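Local coordinates for periplasmic binding protein (Agrobacterium tumefaciens str. B6, PDB 5L9G) that binds the opine mannopine in the periplasm and probably hands it to an ABC transporter for uptake into the cell, at residues I81-P85 with V322-A328; V116-N120 with T288-N292; Y121-I125 with D246-G250. All blocks are in the same frame, centred on the assembly; numbering follows the deposited sequence.

How the interactions relate
The three contacts surround one bound mannopine, their centres 14 to 16 Å apart. Interactions 2 and 3 lie end to end on strand 115-128: residues 116-120 pair with the short strand 289-290, and residues 121-125 with strand 240-256, so both belong to one mixed sheet. Interaction 1, between the turn leading into helix 84-89 and the start of helix 324-343, touches interaction 3 where V322 meets L249 and the neighbouring Q248 and G250. Along the chain, the pair of interaction 2 encloses that of interaction 3, and interaction 1 encloses both. Residues far apart in sequence thus meet at the ligand: D83 holds one end of mannopine, S119 and T288 the other, and Y121 packs between.

Interaction 1: residues I81-P85 with V322-A328; sequences IADEP and VDPNFWA. With MO0 (mannopine), chain C; EDO (1,2-ethanediol), chain F.
A82 presses its CB against W327, whose side chain can be followed outward. W327 CB lies 3.4 Å from A82 O and also meets the A82 methyl. Next along, CG and CD1 share that methyl, with CD1 3.8 Å from A82 CB, so the pyrrole part of the indole receives it obliquely. A chi1 of -69°, with CG beside the backbone N, then carries the rest of the ring away from residues 81-85. F326 CD2 sits over one indole face, and NE1, the ring atom next to CD1, donates to E164. Around this centre the packing is aliphatic: the I81 and V322 side chains cross, with I81 CG2 3.7 Å from V322 CG1, I81 CG1 reaches the P324 ring at CG, and V322 CG2 meets the A82 methyl. Farther along helix 324-343, A328 CB meets P85 CB at 3.5 Å. A water donates to A82 O at 2.7 Å and, weakly, to W327 O, bridging the two backbones. D323 OD1 caps N325 N, met from above the carboxylate plane. D83 OD2 accepts a 2.9 Å hydrogen bond from mannopine OAB, while OD1 is held by Q86. The turn before helix 84-89 thus packs on the capped N-terminus of helix 324-343, beside the mannopine pocket of a periplasmic solute-binding protein.

Interaction 2: residues V116-N120 with T288-N292; sequences VANSN and TAPAN. With MO0 (mannopine), chain C.
T288 OG1 donates to mannopine OE1 over 2.7 Å, and S119 OG accepts from mannopine NE2 over the same distance, so the two hydroxyls take opposite roles at the amide end of the opine. The T288 hydroxyl is swung to the far side of CB from its own backbone N (chi1 -172°), which brings it to the ligand and also within 3.5 Å of S119 CB. A chi1 of 61° in S119 instead sets OG between the backbone N and the carbonyl carbon, where it meets mannopine NE2. Behind these hydroxyls, strand 115-128 takes the short strand 289-290 as an antiparallel neighbour. N120 and A289 form its hydrogen-bonded pair: N120 N gives A289 O a bond of 2.9 Å, and A289 N returns one of 3.2 Å to N120 O. S119 and P290 make the adjoining non-hydrogen-bonded pair, where S119 CA comes 3.1 Å from A289 O in a CA-H...O contact. N118 and S119 together face D252 of strand 240-256, a classic beta bulge. On the edge facing 288-292, A291 N reaches N118 O weakly, at 3.3 Å, and Q279 also bonds N118 O. The A291 methyl packs on A117 CB and against the N118-S119 peptide, its CB 3.6 Å from S119 N.

Interaction 3: residues Y121-I125 with D246-G250; sequences YSTLI and DAQLG. With MO0 (mannopine), chain C.
Y121 and G250 begin an antiparallel strand pair that forms part of the mixed sheet running through this periplasmic binding protein. The axes of strands 121-125 and 247-250 come within 4.5 Å, their N-to-C directions 166° apart. Backbone hydrogen bonds come in two reciprocal couples. Y121 and G250 form one, in which G250 N meets Y121 O at 2.8 Å, whereas the return bond from Y121 N is longer, 3.2 Å, and arrives well above the plane of the G250 carbonyl. T123 and Q248 form the other, with T123 N to Q248 O at 2.9 Å. The intervening pair, S122 with L249, is non-hydrogen-bonded; there S122 CA makes a CA-H...O contact with Q248 O. Among side chains, L124 CB packs on A247 CB at 3.6 Å, while those of T123 and Q248 run side by side in the same direction. One water bridges T123 OG1 and Q248 O, donating to the carbonyl. The Y121 ring is used on both faces, and its OH comes 3.0 Å from mannopine OAE. A chi1 of 63° places Y121 CG between its own backbone N and carbonyl carbon, so that one ring face lies against G250. Having no side chain, G250 lets its CA come within 4.1 Å of the ring centroid in a CH-pi contact. On the opposite face sits mannopine CB, offset toward the rim and 3.4 Å from Y121 CG.

Interaction 1: residues I81-P85 with V322-A328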
loop_
_atom_site.group_PDB
_atom_site.type_symbol
_atom_site.label_atom_id
_atom_site.label_comp_id
_atom_site.label_asym_id
_atom_site.label_seq_id
_atom_site.Cartn_x
_atom_site.Cartn_y
_atom_site.Cartn_z
ATOM N N ILE A 81 -0.029 -5.850 -3.966
ATOM C CA ILE A 81 -0.663 -7.063 -4.508
ATOM C C ILE A 81 -1.507 -6.783 -5.762
ATOM O O ILE A 81 -1.624 -7.663 -6.622
ATOM C CB ILE A 81 -1.482 -7.808 -3.406
ATOM C CG1 ILE A 81 -1.828 -9.261 -3.826
ATOM C CG2 ILE A 81 -2.728 -7.000 -2.966
ATOM C CD1 ILE A 81 -2.465 -10.166 -2.738
ATOM N N ALA A 82 -2.135 -5.593 -5.838
ATOM C CA ALA A 82 -3.013 -5.243 -6.961
ATOM C C ALA A 82 -2.254 -4.754 -8.195
ATOM O O ALA A 82 -2.869 -4.626 -9.253
ATOM C CB ALA A 82 -4.086 -4.250 -6.522
ATOM N N ASP A 83 -0.920 -4.497 -8.082
ATOM C CA ASP A 83 -0.107 -4.160 -9.263
ATOM C C ASP A 83 0.517 -5.428 -9.845
ATOM O O ASP A 83 0.979 -5.409 -10.987
ATOM C CB ASP A 83 1.013 -3.151 -8.917
ATOM C CG ASP A 83 0.568 -1.707 -8.993
ATOM O OD1 ASP A 83 -0.374 -1.412 -9.766
ATOM O OD2 ASP A 83 1.166 -0.873 -8.293
ATOM N N GLU A 84 0.544 -6.524 -9.057
ATOM C CA GLU A 84 1.122 -7.802 -9.476
ATOM C C GLU A 84 0.492 -8.346 -10.789
ATOM O O GLU A 84 1.260 -8.704 -11.684
ATOM C CB GLU A 84 1.085 -8.835 -8.328
ATOM C CG GLU A 84 1.754 -10.163 -8.667
ATOM C CD GLU A 84 0.884 -11.253 -9.278
ATOM O OE1 GLU A 84 1.481 -12.221 -9.792
ATOM O OE2 GLU A 84 -0.364 -11.194 -9.192
ATOM N N PRO A 85 -0.853 -8.376 -10.971
ATOM C CA PRO A 85 -1.388 -8.904 -12.243
ATOM C C PRO A 85 -0.925 -8.142 -13.490
ATOM O O PRO A 85 -0.471 -8.784 -14.438
ATOM C CB PRO A 85 -2.905 -8.850 -12.043
ATOM C CG PRO A 85 -3.105 -8.843 -10.545
ATOM C CD PRO A 85 -1.947 -8.028 -10.033
ATOM N N VAL A 322 -8.685 -5.183 -0.737
ATOM C CA VAL A 322 -8.417 -4.829 -2.144
ATOM C C VAL A 322 -8.702 -6.087 -2.996
ATOM O O VAL A 322 -8.467 -7.203 -2.523
ATOM C CB VAL A 322 -6.961 -4.285 -2.344
ATOM C CG1 VAL A 322 -5.904 -5.337 -2.006
ATOM C CG2 VAL A 322 -6.736 -3.723 -3.751
ATOM N N ASP A 323 -9.214 -5.915 -4.221
ATOM C CA ASP A 323 -9.465 -7.055 -5.083
ATOM C C ASP A 323 -8.514 -7.027 -6.266
ATOM O O ASP A 323 -8.744 -6.272 -7.212
ATOM C CB ASP A 323 -10.935 -7.136 -5.547
ATOM C CG ASP A 323 -11.298 -8.402 -6.318
ATOM O OD1 ASP A 323 -10.387 -9.248 -6.559
ATOM O OD2 ASP A 323 -12.473 -8.539 -6.693
ATOM N N PRO A 324 -7.444 -7.852 -6.234
ATOM C CA PRO A 324 -6.492 -7.868 -7.367
ATOM C C PRO A 324 -7.138 -8.254 -8.701
ATOM O O PRO A 324 -6.651 -7.809 -9.737
ATOM C CB PRO A 324 -5.426 -8.876 -6.941
ATOM C CG PRO A 324 -5.566 -8.989 -5.453
ATOM C CD PRO A 324 -7.032 -8.791 -5.173
ATOM N N ASN A 325 -8.233 -9.054 -8.682
ATOM C CA ASN A 325 -8.955 -9.447 -9.903
ATOM C C ASN A 325 -9.542 -8.229 -10.618
ATOM O O ASN A 325 -9.511 -8.192 -11.843
ATOM C CB ASN A 325 -10.038 -10.487 -9.604
ATOM C CG ASN A 325 -9.522 -11.813 -9.081
ATOM O OD1 ASN A 325 -10.169 -12.479 -8.266
ATOM N ND2 ASN A 325 -8.342 -12.227 -9.517
ATOM N N PHE A 326 -10.029 -7.213 -9.857
ATOM C CA PHE A 326 -10.549 -5.977 -10.442
ATOM C C PHE A 326 -9.400 -5.254 -11.154
ATOM O O PHE A 326 -9.542 -4.832 -12.303
ATOM C CB PHE A 326 -11.140 -5.043 -9.368
ATOM C CG PHE A 326 -11.508 -3.682 -9.922
ATOM C CD1 PHE A 326 -12.696 -3.496 -10.630
ATOM C CD2 PHE A 326 -10.650 -2.597 -9.775
ATOM C CE1 PHE A 326 -13.009 -2.253 -11.183
ATOM C CE2 PHE A 326 -10.966 -1.355 -10.334
ATOM C CZ PHE A 326 -12.144 -1.191 -11.032
ATOM N N TRP A 327 -8.272 -5.086 -10.438
ATOM C CA TRP A 327 -7.091 -4.398 -10.936
ATOM C C TRP A 327 -6.426 -5.146 -12.097
ATOM O O TRP A 327 -5.879 -4.500 -12.985
ATOM C CB TRP A 327 -6.145 -4.078 -9.780
ATOM C CG TRP A 327 -6.767 -3.027 -8.909
ATOM C CD1 TRP A 327 -7.499 -3.232 -7.775
ATOM C CD2 TRP A 327 -6.929 -1.646 -9.248
ATOM N NE1 TRP A 327 -8.034 -2.039 -7.336
ATOM C CE2 TRP A 327 -7.701 -1.049 -8.227
ATOM C CE3 TRP A 327 -6.443 -0.838 -10.294
ATOM C CZ2 TRP A 327 -8.040 0.307 -8.244
ATOM C CZ3 TRP A 327 -6.768 0.508 -10.299
ATOM C CH2 TRP A 327 -7.538 1.073 -9.273
ATOM N N ALA A 328 -6.573 -6.473 -12.160
ATOM C CA ALA A 328 -6.058 -7.273 -13.281
ATOM C C ALA A 328 -6.777 -6.889 -14.590
ATOM O O ALA A 328 -6.177 -6.873 -15.667
ATOM C CB ALA A 328 -6.272 -8.757 -12.995
HETATM O OAB MO0 C . 3.304 -1.489 -6.454
HETATM C CAF MO0 C . 4.047 -0.301 -6.483
HETATM C CAG MO0 C . 3.647 0.682 -5.397
HETATM O OAC MO0 C . 2.618 1.491 -5.849
HETATM C CAH MO0 C . 3.387 0.056 -4.049
HETATM O OAM MO0 C . 4.462 -0.695 -3.620
HETATM C CAI MO0 C . 2.927 1.020 -2.956
HETATM O OAD MO0 C . 3.903 1.982 -2.692
HETATM C CAJ MO0 C . 2.463 0.303 -1.720
HETATM O OAE MO0 C . 1.407 -0.553 -2.052
HETATM C CAK MO0 C . 2.096 1.222 -0.545
HETATM N N MO0 C . 2.794 0.757 0.660
HETATM C CA MO0 C . 2.324 1.434 1.893
HETATM C C MO0 C . 3.322 2.483 2.321
HETATM O O MO0 C . 4.284 2.756 1.573
HETATM C CB MO0 C . 2.026 0.476 3.022
HETATM C CG MO0 C . 3.277 -0.038 3.703
HETATM C CD MO0 C . 3.066 -1.312 4.443
HETATM O OE1 MO0 C . 2.898 -1.240 5.832
HETATM N NE2 MO0 C . 3.045 -2.429 3.900
HETATM O OXT MO0 C . 3.168 3.143 3.397
HETATM C C1 EDO F . -7.619 -7.170 -19.039
HETATM O O1 EDO F . -7.723 -8.372 -18.272
HETATM C C2 EDO F . -9.031 -6.602 -19.351
HETATM O O2 EDO F . -8.967 -5.373 -20.063
HETATM O O HOH W 1 -2.938 -5.337 -11.882
#

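Interaction 2: residues V116-N120 with T288-N292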
loop_
_atom_site.group_PDB
_atom_site.type_symbol
_atom_site.label_atom_id
_atom_site.label_comp_id
_atom_site.label_asym_id
_atom_site.label_seq_id
_atom_site.Cartn_x
_atom_site.Cartn_y
_atom_site.Cartn_z
ATOM N N VAL A 116 5.473 -12.655 -3.238
ATOM C CA VAL A 116 5.404 -13.156 -1.862
ATOM C C VAL A 116 5.035 -11.968 -0.963
ATOM O O VAL A 116 5.800 -10.999 -0.880
ATOM C CB VAL A 116 6.700 -13.874 -1.366
ATOM C CG1 VAL A 116 6.538 -14.336 0.080
ATOM C CG2 VAL A 116 7.061 -15.063 -2.250
ATOM N N ALA A 117 3.885 -12.055 -0.276
ATOM C CA ALA A 117 3.434 -10.996 0.640
ATOM C C ALA A 117 4.442 -10.789 1.775
ATOM O O ALA A 117 5.108 -11.743 2.206
ATOM C CB ALA A 117 2.077 -11.356 1.232
ATOM N N ASN A 118 4.589 -9.537 2.228
ATOM C CA ASN A 118 5.402 -9.260 3.395
ATOM C C ASN A 118 4.552 -8.570 4.493
ATOM O O ASN A 118 4.960 -8.575 5.654
ATOM C CB ASN A 118 6.698 -8.461 3.067
ATOM C CG ASN A 118 6.537 -6.971 2.816
ATOM O OD1 ASN A 118 5.448 -6.442 2.592
ATOM N ND2 ASN A 118 7.631 -6.229 2.897
ATOM N N SER A 119 3.380 -7.980 4.134
ATOM C CA SER A 119 2.573 -7.249 5.115
ATOM C C SER A 119 1.163 -6.945 4.649
ATOM O O SER A 119 0.868 -6.992 3.451
ATOM C CB SER A 119 3.251 -5.901 5.429
ATOM O OG SER A 119 3.353 -5.124 4.247
ATOM N N ASN A 120 0.310 -6.592 5.620
ATOM C CA ASN A 120 -1.008 -6.012 5.427
ATOM C C ASN A 120 -0.932 -4.589 5.985
ATOM O O ASN A 120 -0.239 -4.334 6.979
ATOM C CB ASN A 120 -2.138 -6.796 6.090
ATOM C CG ASN A 120 -2.368 -8.117 5.409
ATOM O OD1 ASN A 120 -2.669 -8.197 4.212
ATOM N ND2 ASN A 120 -2.153 -9.184 6.134
ATOM N N THR A 288 2.656 -1.418 10.891
ATOM C CA THR A 288 2.326 -2.355 9.813
ATOM C C THR A 288 1.936 -3.695 10.454
ATOM O O THR A 288 1.993 -3.810 11.680
ATOM C CB THR A 288 3.460 -2.448 8.784
ATOM O OG1 THR A 288 2.972 -3.224 7.679
ATOM C CG2 THR A 288 4.728 -3.080 9.366
ATOM N N ALA A 289 1.528 -4.690 9.637
ATOM C CA ALA A 289 1.142 -6.010 10.128
ATOM C C ALA A 289 1.906 -7.059 9.334
ATOM O O ALA A 289 1.816 -7.038 8.117
ATOM C CB ALA A 289 -0.357 -6.223 9.955
ATOM N N PRO A 290 2.666 -7.970 9.973
ATOM C CA PRO A 290 3.378 -9.012 9.193
ATOM C C PRO A 290 2.407 -9.931 8.452
ATOM O O PRO A 290 1.278 -10.130 8.921
ATOM C CB PRO A 290 4.178 -9.776 10.258
ATOM C CG PRO A 290 3.455 -9.532 11.534
ATOM C CD PRO A 290 2.887 -8.130 11.424
ATOM N N ALA A 291 2.815 -10.461 7.282
ATOM C CA ALA A 291 1.946 -11.373 6.509
ATOM C C ALA A 291 2.163 -12.833 6.931
ATOM O O ALA A 291 1.250 -13.649 6.806
ATOM C CB ALA A 291 2.192 -11.216 5.014
ATOM N N ASN A 292 3.364 -13.161 7.432
ATOM C CA ASN A 292 3.670 -14.523 7.880
ATOM C C ASN A 292 2.982 -14.781 9.233
ATOM O O ASN A 292 3.367 -14.196 10.246
ATOM C CB ASN A 292 5.186 -14.738 7.970
ATOM C CG ASN A 292 5.597 -16.177 8.168
ATOM O OD1 ASN A 292 4.877 -16.988 8.754
ATOM N ND2 ASN A 292 6.782 -16.519 7.708
HETATM O OAB MO0 C . 3.304 -1.489 -6.454
HETATM C CAF MO0 C . 4.047 -0.301 -6.483
HETATM C CAG MO0 C . 3.647 0.682 -5.397
HETATM O OAC MO0 C . 2.618 1.491 -5.849
HETATM C CAH MO0 C . 3.387 0.056 -4.049
HETATM O OAM MO0 C . 4.462 -0.695 -3.620
HETATM C CAI MO0 C . 2.927 1.020 -2.956
HETATM O OAD MO0 C . 3.903 1.982 -2.692
HETATM C CAJ MO0 C . 2.463 0.303 -1.720
HETATM O OAE MO0 C . 1.407 -0.553 -2.052
HETATM C CAK MO0 C . 2.096 1.222 -0.545
HETATM N N MO0 C . 2.794 0.757 0.660
HETATM C CA MO0 C . 2.324 1.434 1.893
HETATM C C MO0 C . 3.322 2.483 2.321
HETATM O O MO0 C . 4.284 2.756 1.573
HETATM C CB MO0 C . 2.026 0.476 3.022
HETATM C CG MO0 C . 3.277 -0.038 3.703
HETATM C CD MO0 C . 3.066 -1.312 4.443
HETATM O OE1 MO0 C . 2.898 -1.240 5.832
HETATM N NE2 MO0 C . 3.045 -2.429 3.900
HETATM O OXT MO0 C . 3.168 3.143 3.397
#

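Interaction 3: residues Y121-I125 with D246-G250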
loop_
_atom_site.group_PDB
_atom_site.type_symbol
_atom_site.label_atom_id
_atom_site.label_comp_id
_atom_site.label_asym_id
_atom_site.label_seq_id
_atom_site.Cartn_x
_atom_site.Cartn_y
_atom_site.Cartn_z
ATOM N N TYR A 121 -1.642 -3.677 5.336
ATOM C CA TYR A 121 -1.724 -2.263 5.694
ATOM C C TYR A 121 -3.122 -1.755 5.308
ATOM O O TYR A 121 -3.897 -2.487 4.687
ATOM C CB TYR A 121 -0.630 -1.468 4.965
ATOM C CG TYR A 121 -0.771 -1.488 3.457
ATOM C CD1 TYR A 121 -0.296 -2.563 2.703
ATOM C CD2 TYR A 121 -1.369 -0.427 2.779
ATOM C CE1 TYR A 121 -0.438 -2.593 1.319
ATOM C CE2 TYR A 121 -1.505 -0.442 1.395
ATOM C CZ TYR A 121 -1.021 -1.519 0.670
ATOM O OH TYR A 121 -1.136 -1.531 -0.688
ATOM N N SER A 122 -3.424 -0.506 5.652
ATOM C CA SER A 122 -4.723 0.087 5.318
ATOM C C SER A 122 -4.525 1.399 4.583
ATOM O O SER A 122 -3.591 2.151 4.897
ATOM C CB SER A 122 -5.545 0.344 6.580
ATOM O OG SER A 122 -5.860 -0.826 7.318
ATOM N N THR A 123 -5.393 1.663 3.604
ATOM C CA THR A 123 -5.495 2.944 2.903
ATOM C C THR A 123 -6.706 3.562 3.601
ATOM O O THR A 123 -7.826 3.076 3.426
ATOM C CB THR A 123 -5.699 2.740 1.413
ATOM O OG1 THR A 123 -4.556 2.058 0.889
ATOM C CG2 THR A 123 -5.887 4.045 0.686
ATOM N N LEU A 124 -6.466 4.554 4.467
ATOM C CA LEU A 124 -7.500 5.066 5.358
ATOM C C LEU A 124 -7.626 6.587 5.373
ATOM O O LEU A 124 -6.782 7.281 4.818
ATOM C CB LEU A 124 -7.248 4.502 6.808
ATOM C CG LEU A 124 -5.831 4.696 7.416
ATOM C CD1 LEU A 124 -5.537 6.180 7.733
ATOM C CD2 LEU A 124 -5.692 3.900 8.716
ATOM N N ILE A 125 -8.663 7.089 6.074
ATOM C CA ILE A 125 -8.974 8.515 6.229
ATOM C C ILE A 125 -8.322 9.049 7.493
ATOM O O ILE A 125 -8.585 8.533 8.571
ATOM C CB ILE A 125 -10.527 8.711 6.328
ATOM C CG1 ILE A 125 -11.231 8.215 5.064
ATOM C CG2 ILE A 125 -10.928 10.189 6.651
ATOM C CD1 ILE A 125 -12.730 7.824 5.316
ATOM N N ASP A 246 -14.231 2.332 6.564
ATOM C CA ASP A 246 -14.140 2.483 5.094
ATOM C C ASP A 246 -12.712 2.391 4.554
ATOM O O ASP A 246 -12.460 2.767 3.401
ATOM C CB ASP A 246 -14.814 3.784 4.600
ATOM C CG ASP A 246 -16.313 3.729 4.500
ATOM O OD1 ASP A 246 -16.876 2.597 4.530
ATOM O OD2 ASP A 246 -16.929 4.804 4.355
ATOM N N ALA A 247 -11.759 1.903 5.372
ATOM C CA ALA A 247 -10.396 1.768 4.870
ATOM C C ALA A 247 -10.283 0.510 3.978
ATOM O O ALA A 247 -11.078 -0.429 4.095
ATOM C CB ALA A 247 -9.401 1.693 6.024
ATOM N N GLN A 248 -9.303 0.507 3.082
ATOM C CA GLN A 248 -9.045 -0.636 2.218
ATOM C C GLN A 248 -7.892 -1.425 2.834
ATOM O O GLN A 248 -6.825 -0.860 3.101
ATOM C CB GLN A 248 -8.668 -0.179 0.803
ATOM C CG GLN A 248 -8.391 -1.348 -0.155
ATOM C CD GLN A 248 -7.984 -0.838 -1.508
ATOM O OE1 GLN A 248 -8.802 -0.750 -2.395
ATOM N NE2 GLN A 248 -6.790 -0.349 -1.673
ATOM N N LEU A 249 -8.114 -2.733 3.051
ATOM C CA LEU A 249 -7.096 -3.632 3.605
ATOM C C LEU A 249 -6.240 -4.109 2.438
ATOM O O LEU A 249 -6.729 -4.813 1.546
ATOM C CB LEU A 249 -7.789 -4.801 4.355
ATOM C CG LEU A 249 -6.903 -5.934 4.916
ATOM C CD1 LEU A 249 -5.865 -5.403 5.875
ATOM C CD2 LEU A 249 -7.762 -6.982 5.621
ATOM N N GLY A 250 -5.000 -3.637 2.411
ATOM C CA GLY A 250 -4.063 -3.961 1.345
ATOM C C GLY A 250 -3.047 -4.995 1.748
ATOM O O GLY A 250 -2.917 -5.327 2.932
HETATM O OAB MO0 C . 3.304 -1.489 -6.454
HETATM C CAF MO0 C . 4.047 -0.301 -6.483
HETATM C CAG MO0 C . 3.647 0.682 -5.397
HETATM O OAC MO0 C . 2.618 1.491 -5.849
HETATM C CAH MO0 C . 3.387 0.056 -4.049
HETATM O OAM MO0 C . 4.462 -0.695 -3.620
HETATM C CAI MO0 C . 2.927 1.020 -2.956
HETATM O OAD MO0 C . 3.903 1.982 -2.692
HETATM C CAJ MO0 C . 2.463 0.303 -1.720
HETATM O OAE MO0 C . 1.407 -0.553 -2.052
HETATM C CAK MO0 C . 2.096 1.222 -0.545
HETATM N N MO0 C . 2.794 0.757 0.660
HETATM C CA MO0 C . 2.324 1.434 1.893
HETATM C C MO0 C . 3.322 2.483 2.321
HETATM O O MO0 C . 4.284 2.756 1.573
HETATM C CB MO0 C . 2.026 0.476 3.022
HETATM C CG MO0 C . 3.277 -0.038 3.703
HETATM C CD MO0 C . 3.066 -1.312 4.443
HETATM O OE1 MO0 C . 2.898 -1.240 5.832
HETATM N NE2 MO0 C . 3.045 -2.429 3.900
HETATM O OXT MO0 C . 3.168 3.143 3.397
HETATM O O HOH W 2 -4.736 -0.625 1.150
#